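Local coordinates for protein probable translation initiation factor eIF-2B subunit gamma (Schizosaccharomyces pombe, PDB 5B04) that acts as a subunit of eIF2B, the complex that catalyses exchange of GDP for GTP on the gamma subunit of translation initiation factor eIF2, at residues E427-V432 with R443-V448; I395-I400 with I412-A417; L51-G56 with N328-N333. The protein carries 3 engineered substitutions. All blocks are in the same frame, centred on the assembly; numbering follows the deposited sequence.

Contact 1: E427-V432 with R443-V448; sequences ECEIGV and RGERLV
Glu429 lays its side chain alongside that of Glu445, the two pointing the same way, and its OE1 comes to 3.7 Å from the CG of Glu445. A bend at chi2 folds the Glu429 chain, whereas Glu445 runs extended beyond CG, and the two carboxylates are turned 77° against each other. With Glu429 OE1 4.6 Å from Glu445 OE2, the like charges are near without touching, and each would probably raise the proton affinity of the other. The contact is carried mainly by the backbones, which run in the same direction, 11° apart. Glu429 N gives a weak, bent bond to Gly444 O at 3.2 Å, and Gly431 N a weak but straighter one to Arg446 O at 3.4 Å. Between them the carbonyl of Glu429 faces the next residues of the second segment and takes a CA-H...O contact from Glu445 CA, 3.3 Å from Glu429 O. Cys428, its SG anti to the carbonyl carbon (chi1 -76°), lays both CB and SG against the carbonyl oxygen of Gly444. Farther along, Leu447 points toward the first segment and brings CD2 to 4.5 Å from Gly431 CA. The guanidinium end of Arg446 leads away, its side chain lying instead on His434 and Ile441. On the other flank, Ile430 pairs through its backbone with Ile412 and Ala414 of the preceding coil. Segment 443-448, not itself a regular strand, thus runs parallel to strand 429-430 and continues the stacking of the left-handed parallel beta-helix beyond that last regular strand, consistent with the hexapeptide-repeat class.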
loop_
_atom_site.group_PDB
_atom_site.type_symbol
_atom_site.label_atom_id
_atom_site.label_comp_id
_atom_site.label_asym_id
_atom_site.label_seq_id
_atom_site.Cartn_x
_atom_site.Cartn_y
_atom_site.Cartn_z
ATOM N N GLU E 427 29.101 42.588 66.232
ATOM C CA GLU E 427 28.074 41.554 66.342
ATOM C C GLU E 427 27.085 41.884 67.455
ATOM O O GLU E 427 26.849 41.077 68.355
ATOM C CB GLU E 427 28.718 40.187 66.582
ATOM C CG GLU E 427 29.668 39.764 65.474
ATOM C CD GLU E 427 30.575 38.621 65.881
ATOM O OE1 GLU E 427 30.399 38.088 66.997
ATOM O OE2 GLU E 427 31.465 38.257 65.084
ATOM N N CYS E 428 26.515 43.082 67.384
ATOM C CA CYS E 428 25.635 43.578 68.432
ATOM C C CYS E 428 24.268 43.996 67.928
ATOM O O CYS E 428 24.157 44.706 66.930
ATOM C CB CYS E 428 26.273 44.768 69.134
ATOM S SG CYS E 428 27.547 44.320 70.232
ATOM N N GLU E 429 23.228 43.566 68.634
ATOM C CA GLU E 429 21.873 43.997 68.323
ATOM C C GLU E 429 21.520 45.258 69.101
ATOM O O GLU E 429 21.339 45.218 70.319
ATOM C CB GLU E 429 20.859 42.892 68.630
ATOM C CG GLU E 429 20.839 41.755 67.621
ATOM C CD GLU E 429 21.898 40.709 67.895
ATOM O OE1 GLU E 429 22.141 40.404 69.083
ATOM O OE2 GLU E 429 22.486 40.187 66.924
ATOM N N ILE E 430 21.432 46.377 68.393
ATOM C CA ILE E 430 21.049 47.639 69.009
ATOM C C ILE E 430 19.562 47.889 68.795
ATOM O O ILE E 430 19.140 48.303 67.713
ATOM C CB ILE E 430 21.861 48.813 68.445
ATOM C CG1 ILE E 430 23.357 48.507 68.536
ATOM C CG2 ILE E 430 21.529 50.097 69.187
ATOM C CD1 ILE E 430 24.219 49.479 67.775
ATOM N N GLY E 431 18.777 47.634 69.838
ATOM C CA GLY E 431 17.329 47.698 69.759
ATOM C C GLY E 431 16.740 49.070 69.498
ATOM O O GLY E 431 17.445 50.008 69.127
ATOM N N VAL E 432 15.431 49.183 69.700
ATOM C CA VAL E 432 14.702 50.396 69.349
ATOM C C VAL E 432 14.794 51.477 70.420
ATOM O O VAL E 432 14.619 51.211 71.612
ATOM C CB VAL E 432 13.213 50.096 69.088
ATOM C CG1 VAL E 432 12.514 51.327 68.530
ATOM C CG2 VAL E 432 13.070 48.924 68.131
ATOM N N ARG E 443 29.953 41.011 71.722
ATOM C CA ARG E 443 29.423 40.463 72.953
ATOM C C ARG E 443 27.960 40.786 73.367
ATOM O O ARG E 443 27.553 40.373 74.467
ATOM C CB ARG E 443 30.350 40.949 74.078
ATOM C CG ARG E 443 31.001 39.895 74.897
ATOM C CD ARG E 443 32.145 40.483 75.687
ATOM N NE ARG E 443 31.859 41.875 76.022
ATOM C CZ ARG E 443 32.781 42.802 76.242
ATOM N NH1 ARG E 443 34.066 42.496 76.134
ATOM N NH2 ARG E 443 32.410 44.037 76.555
ATOM N N GLY E 444 27.154 41.494 72.562
ATOM C CA GLY E 444 25.902 41.979 73.156
ATOM C C GLY E 444 24.727 42.696 72.487
ATOM O O GLY E 444 24.784 43.172 71.355
ATOM N N GLU E 445 23.647 42.783 73.265
ATOM C CA GLU E 445 22.385 43.414 72.879
ATOM C C GLU E 445 22.083 44.632 73.756
ATOM O O GLU E 445 21.347 44.537 74.739
ATOM C CB GLU E 445 21.228 42.413 72.981
ATOM C CG GLU E 445 21.632 40.969 72.731
ATOM C CD GLU E 445 20.506 39.999 73.023
ATOM O OE1 GLU E 445 19.347 40.454 73.120
ATOM O OE2 GLU E 445 20.778 38.789 73.159
ATOM N N ARG E 446 22.661 45.772 73.395
ATOM C CA ARG E 446 22.434 47.028 74.103
ATOM C C ARG E 446 21.004 47.532 73.916
ATOM O O ARG E 446 20.528 47.580 72.785
ATOM C CB ARG E 446 23.412 48.091 73.592
ATOM C CG ARG E 446 24.055 48.967 74.651
ATOM C CD ARG E 446 25.157 48.231 75.390
ATOM N NE ARG E 446 25.919 49.133 76.250
ATOM C CZ ARG E 446 27.055 48.807 76.858
ATOM N NH1 ARG E 446 27.563 47.593 76.714
ATOM N NH2 ARG E 446 27.678 49.696 77.618
ATOM N N LEU E 447 20.315 47.906 74.997
ATOM C CA LEU E 447 19.112 48.738 74.855
ATOM C C LEU E 447 18.697 49.500 76.134
ATOM O O LEU E 447 19.349 49.390 77.171
ATOM C CB LEU E 447 17.937 47.922 74.305
ATOM C CG LEU E 447 17.477 46.575 74.837
ATOM C CD1 LEU E 447 16.778 46.716 76.178
ATOM C CD2 LEU E 447 16.545 45.986 73.798
ATOM N N VAL E 448 17.612 50.271 76.028
ATOM C CA VAL E 448 17.325 51.411 76.912
ATOM C C VAL E 448 17.411 51.108 78.418
ATOM O O VAL E 448 18.238 51.704 79.106
ATOM C CB VAL E 448 15.926 52.031 76.535
ATOM C CG1 VAL E 448 15.123 52.430 77.738
ATOM C CG2 VAL E 448 16.103 53.254 75.647
#

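Contact 2: I395-I400 with I412-A417; sequences ILMDNI and IVASGA
Ile400 has CG1 between its backbone N and carbonyl carbon (chi1 70°), which turns CD1 toward Val413, while Val413 places CG1 anti to its own N (chi1 -177°) and meets that methyl at 3.5 Å. The two residues belong to successive coils of the left-handed parallel beta-helix, whose strands 395-396 and 412-413 run parallel as neighbours. Leu396 lies side by side with Val413, its CD2 packed on the Val413 CB, and on the opposite sheet face Ile395 CD1 approaches Ile412 CG1 at 4.2 Å. Met397, bent at chi2 and chi3, spreads over the next coil, CB beside the Ser415 N and CE 3.4 Å from Ala414 CA; it also touches Pro66. An alanine here would keep only CB against Ser415 and would probably leave a gap over Ala414 where CE had lain. At the corner, Asn399 and Gly416 occupy matching positions with positive phi, and the Asp398 carbonyl receives Ser415 OG and, weakly, Gly416 N; the modelled length of the hydroxyl bond is doubtful. Between the strands, Val413 N donates to Ile395 O at 3.0 Å.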
loop_
_atom_site.group_PDB
_atom_site.type_symbol
_atom_site.label_atom_id
_atom_site.label_comp_id
_atom_site.label_asym_id
_atom_site.label_seq_id
_atom_site.Cartn_x
_atom_site.Cartn_y
_atom_site.Cartn_z
ATOM N N ILE E 395 23.097 46.075 59.396
ATOM C CA ILE E 395 21.842 46.520 58.858
ATOM C C ILE E 395 21.340 47.700 59.648
ATOM O O ILE E 395 21.270 47.647 60.855
ATOM C CB ILE E 395 20.812 45.416 58.950
ATOM C CG1 ILE E 395 21.249 44.235 58.119
ATOM C CG2 ILE E 395 19.486 45.899 58.436
ATOM C CD1 ILE E 395 20.899 42.932 58.771
ATOM N N LEU E 396 20.960 48.760 58.962
ATOM C CA LEU E 396 20.454 49.924 59.646
ATOM C C LEU E 396 19.067 50.270 59.199
ATOM O O LEU E 396 18.812 50.458 58.031
ATOM C CB LEU E 396 21.353 51.106 59.384
ATOM C CG LEU E 396 22.798 50.944 59.796
ATOM C CD1 LEU E 396 23.541 52.184 59.376
ATOM C CD2 LEU E 396 22.867 50.772 61.295
ATOM N N MET E 397 18.184 50.422 60.159
ATOM C CA MET E 397 16.799 50.677 59.894
ATOM C C MET E 397 16.582 52.148 59.657
ATOM O O MET E 397 17.516 52.869 59.396
ATOM C CB MET E 397 15.972 50.206 61.057
ATOM C CG MET E 397 16.440 48.882 61.586
ATOM S SD MET E 397 15.031 47.804 61.739
ATOM C CE MET E 397 15.506 46.807 63.124
ATOM N N ASP E 398 15.332 52.572 59.657
ATOM C CA ASP E 398 14.993 53.944 59.355
ATOM C C ASP E 398 15.476 54.939 60.381
ATOM O O ASP E 398 15.490 54.664 61.567
ATOM C CB ASP E 398 13.487 54.079 59.258
ATOM C CG ASP E 398 12.861 52.938 58.556
ATOM O OD1 ASP E 398 13.119 52.796 57.358
ATOM O OD2 ASP E 398 12.115 52.187 59.199
ATOM N N ASN E 399 15.880 56.103 59.900
ATOM C CA ASN E 399 16.068 57.278 60.734
ATOM C C ASN E 399 16.888 57.080 61.992
ATOM O O ASN E 399 16.458 57.379 63.094
ATOM C CB ASN E 399 14.769 58.040 60.986
ATOM C CG ASN E 399 13.762 57.240 61.752
ATOM O OD1 ASN E 399 14.103 56.503 62.662
ATOM N ND2 ASN E 399 12.503 57.395 61.394
ATOM N N ILE E 400 18.072 56.534 61.810
ATOM C CA ILE E 400 19.043 56.431 62.897
ATOM C C ILE E 400 20.284 57.282 62.611
ATOM O O ILE E 400 20.776 57.334 61.486
ATOM C CB ILE E 400 19.455 54.965 63.168
ATOM C CG1 ILE E 400 20.297 54.393 62.028
ATOM C CG2 ILE E 400 18.226 54.108 63.407
ATOM C CD1 ILE E 400 20.789 52.991 62.297
ATOM N N ILE E 412 23.311 44.641 64.052
ATOM C CA ILE E 412 21.958 44.971 63.628
ATOM C C ILE E 412 21.436 46.114 64.487
ATOM O O ILE E 412 21.293 45.973 65.701
ATOM C CB ILE E 412 21.002 43.770 63.735
ATOM C CG1 ILE E 412 21.544 42.580 62.941
ATOM C CG2 ILE E 412 19.615 44.154 63.243
ATOM C CD1 ILE E 412 20.684 41.341 63.048
ATOM N N VAL E 413 21.117 47.229 63.853
ATOM C CA VAL E 413 20.673 48.394 64.580
ATOM C C VAL E 413 19.246 48.750 64.276
ATOM O O VAL E 413 18.909 49.035 63.152
ATOM C CB VAL E 413 21.504 49.600 64.178
ATOM C CG1 VAL E 413 21.094 50.806 64.984
ATOM C CG2 VAL E 413 22.971 49.312 64.373
ATOM N N ALA E 414 18.429 48.805 65.312
ATOM C CA ALA E 414 17.013 49.073 65.179
ATOM C C ALA E 414 16.728 50.506 64.824
ATOM O O ALA E 414 17.614 51.324 64.888
ATOM C CB ALA E 414 16.307 48.768 66.476
ATOM N N SER E 415 15.515 50.805 64.378
ATOM C CA SER E 415 15.195 52.180 64.010
ATOM C C SER E 415 15.096 53.154 65.158
ATOM O O SER E 415 14.801 52.764 66.278
ATOM C CB SER E 415 13.925 52.247 63.171
ATOM O OG SER E 415 13.635 53.592 62.831
ATOM N N GLY E 416 15.356 54.422 64.868
ATOM C CA GLY E 416 15.439 55.458 65.874
ATOM C C GLY E 416 16.427 55.310 67.012
ATOM O O GLY E 416 16.115 55.609 68.154
ATOM N N ALA E 417 17.629 54.850 66.714
ATOM C CA ALA E 417 18.650 54.759 67.737
ATOM C C ALA E 417 19.763 55.704 67.413
ATOM O O ALA E 417 20.371 55.625 66.361
ATOM C CB ALA E 417 19.188 53.351 67.825
#

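Contact 3: L51-G56 with N328-N333; sequences LYPLTG and NYFELN
Phe330 sets its ring obliquely across Leu51, with the CD2 methyl of Leu51 over one face, offset toward the rim and 4.1 Å from Phe330 CE1. The backbone of Leu51 comes closer still, its CA 3.5 Å from Phe330 CZ. The same ring meets two other side chains at its edge. Leu54 and the ring slide past each other in opposite directions, which brings Leu54 CD1 into the ring plane 3.5 Å from Phe330 CE1, while Pro53 faces the ring from across the contact and puts CD 3.7 Å from Phe330 CZ. Phe330 sits at the centre of an inverse gamma turn, and its CG, anti to the carbonyl carbon (chi1 -64°), carries the ring toward the 51-56 loop. Leu54 and Leu332 reach toward each other tip to tip, their CD2 methyls 3.7 Å apart. The branched end of Leu51 also rests on main chain, with CG near Asn328 O and CD2 near Tyr329 O. Within the loop, Leu51 O accepts a bond from Thr55 N at 2.9 Å, which closes the turn presenting Leu51 and Leu54. This loop follows strand 39-45 of the nucleotidyltransferase-like domain, and segment 328-333 leads into helix 332-338; Leu54 and Phe330 both also touch Ile412 of the beta-helix. Because the side-chain to side-chain contacts are all between carbons, and no hydrogen bond links the segments, their association probably rests mainly on hydrophobic burial and fit.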
loop_
_atom_site.group_PDB
_atom_site.type_symbol
_atom_site.label_atom_id
_atom_site.label_comp_id
_atom_site.label_asym_id
_atom_site.label_seq_id
_atom_site.Cartn_x
_atom_site.Cartn_y
_atom_site.Cartn_z
ATOM N N LEU E 51 12.890 37.658 67.724
ATOM C CA LEU E 51 13.629 38.866 67.361
ATOM C C LEU E 51 13.548 39.911 68.470
ATOM O O LEU E 51 13.085 41.028 68.239
ATOM C CB LEU E 51 13.087 39.454 66.055
ATOM C CG LEU E 51 13.036 38.554 64.821
ATOM C CD1 LEU E 51 11.648 38.587 64.204
ATOM C CD2 LEU E 51 14.077 38.988 63.802
ATOM N N TYR E 52 14.012 39.552 69.665
ATOM C CA TYR E 52 13.775 40.360 70.864
ATOM C C TYR E 52 14.250 41.819 70.797
ATOM O O TYR E 52 13.454 42.722 71.057
ATOM C CB TYR E 52 14.406 39.694 72.092
ATOM C CG TYR E 52 14.469 40.623 73.284
ATOM C CD1 TYR E 52 13.318 40.959 73.985
ATOM C CD2 TYR E 52 15.674 41.179 73.697
ATOM C CE1 TYR E 52 13.366 41.815 75.069
ATOM C CE2 TYR E 52 15.731 42.036 74.780
ATOM C CZ TYR E 52 14.574 42.349 75.462
ATOM O OH TYR E 52 14.625 43.201 76.542
ATOM N N PRO E 53 15.536 42.065 70.470
ATOM C CA PRO E 53 15.967 43.467 70.527
ATOM C C PRO E 53 15.239 44.335 69.507
ATOM O O PRO E 53 15.021 45.523 69.739
ATOM C CB PRO E 53 17.465 43.393 70.203
ATOM C CG PRO E 53 17.845 41.962 70.419
ATOM C CD PRO E 53 16.633 41.183 70.034
ATOM N N LEU E 54 14.851 43.722 68.395
ATOM C CA LEU E 54 14.221 44.435 67.292
ATOM C C LEU E 54 12.736 44.694 67.538
ATOM O O LEU E 54 12.199 45.716 67.110
ATOM C CB LEU E 54 14.395 43.651 65.986
ATOM C CG LEU E 54 15.741 43.648 65.249
ATOM C CD1 LEU E 54 16.868 43.049 66.079
ATOM C CD2 LEU E 54 15.605 42.900 63.931
ATOM N N THR E 55 12.078 43.771 68.233
ATOM C CA THR E 55 10.619 43.786 68.327
ATOM C C THR E 55 10.063 44.005 69.729
ATOM O O THR E 55 9.072 43.383 70.103
ATOM C CB THR E 55 10.023 42.468 67.801
ATOM O OG1 THR E 55 10.632 41.363 68.482
ATOM C CG2 THR E 55 10.269 42.332 66.317
ATOM N N GLY E 56 10.683 44.888 70.502
ATOM C CA GLY E 56 10.168 45.210 71.820
ATOM C C GLY E 56 9.267 46.428 71.776
ATOM O O GLY E 56 8.404 46.612 72.634
ATOM N N ASN E 328 12.075 34.225 61.300
ATOM C CA ASN E 328 11.535 34.316 62.630
ATOM C C ASN E 328 12.670 34.495 63.611
ATOM O O ASN E 328 12.550 35.192 64.589
ATOM C CB ASN E 328 10.751 33.061 62.980
ATOM C CG ASN E 328 11.312 31.831 62.328
ATOM O OD1 ASN E 328 12.170 31.935 61.469
ATOM N ND2 ASN E 328 10.831 30.675 62.713
ATOM N N TYR E 329 13.786 33.849 63.328
ATOM C CA TYR E 329 14.980 33.957 64.132
ATOM C C TYR E 329 15.753 35.098 63.572
ATOM O O TYR E 329 15.208 35.903 62.857
ATOM C CB TYR E 329 15.848 32.730 63.972
ATOM C CG TYR E 329 15.226 31.419 64.316
ATOM C CD1 TYR E 329 14.176 31.328 65.212
ATOM C CD2 TYR E 329 15.711 30.257 63.761
ATOM C CE1 TYR E 329 13.616 30.107 65.535
ATOM C CE2 TYR E 329 15.166 29.030 64.071
ATOM C CZ TYR E 329 14.119 28.960 64.957
ATOM O OH TYR E 329 13.585 27.730 65.254
ATOM N N PHE E 330 17.027 35.192 63.918
ATOM C CA PHE E 330 17.921 36.072 63.208
ATOM C C PHE E 330 18.558 35.427 62.007
ATOM O O PHE E 330 19.745 35.170 61.966
ATOM C CB PHE E 330 18.940 36.622 64.147
ATOM C CG PHE E 330 18.334 37.462 65.204
ATOM C CD1 PHE E 330 18.140 38.802 65.000
ATOM C CD2 PHE E 330 17.903 36.903 66.370
ATOM C CE1 PHE E 330 17.561 39.588 65.960
ATOM C CE2 PHE E 330 17.326 37.679 67.340
ATOM C CZ PHE E 330 17.150 39.024 67.132
ATOM N N GLU E 331 17.697 35.134 61.046
ATOM C CA GLU E 331 18.013 34.987 59.645
ATOM C C GLU E 331 17.801 36.312 58.950
ATOM O O GLU E 331 18.210 36.494 57.813
ATOM C CB GLU E 331 17.066 33.992 59.016
ATOM C CG GLU E 331 17.311 32.566 59.425
ATOM C CD GLU E 331 16.137 31.983 60.128
ATOM O OE1 GLU E 331 16.045 32.161 61.341
ATOM O OE2 GLU E 331 15.309 31.353 59.466
ATOM N N LEU E 332 17.209 37.268 59.654
ATOM C CA LEU E 332 16.883 38.549 59.093
ATOM C C LEU E 332 18.185 39.117 58.640
ATOM O O LEU E 332 18.248 39.781 57.629
ATOM C CB LEU E 332 16.260 39.453 60.151
ATOM C CG LEU E 332 15.744 40.829 59.727
ATOM C CD1 LEU E 332 14.253 40.914 59.915
ATOM C CD2 LEU E 332 16.396 41.963 60.481
ATOM N N ASN E 333 19.234 38.856 59.399
ATOM C CA ASN E 333 20.541 39.335 58.974
ATOM C C ASN E 333 20.963 38.721 57.645
ATOM O O ASN E 333 21.533 39.395 56.786
ATOM C CB ASN E 333 21.596 39.035 60.040
ATOM C CG ASN E 333 22.984 39.489 59.628
ATOM O OD1 ASN E 333 23.752 38.726 59.042
ATOM N ND2 ASN E 333 23.311 40.739 59.932
#

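Overall arrangement
Along the chain, the first half of contact 3 comes in the nucleotidyltransferase-like domain and its second half in the segment leading into helix 332-338; contact 2 and then contact 1 follow in the left-handed beta-helix. Contacts 1 and 2 have centres about 11 Å apart and share one parallel sheet, in which strands 412-413 and 429-430 are neighbours. Contact 3 lies about 11 Å from contact 1 and 13 Å from contact 2, centre to centre. It meets both: Pro53 packs on Glu429 and Glu445, Leu54 on Met397, and Asn333 on Ile395 and Ile412. One side of the beta-helix therefore abuts the N-terminal domain, uniting the subunit's two domains.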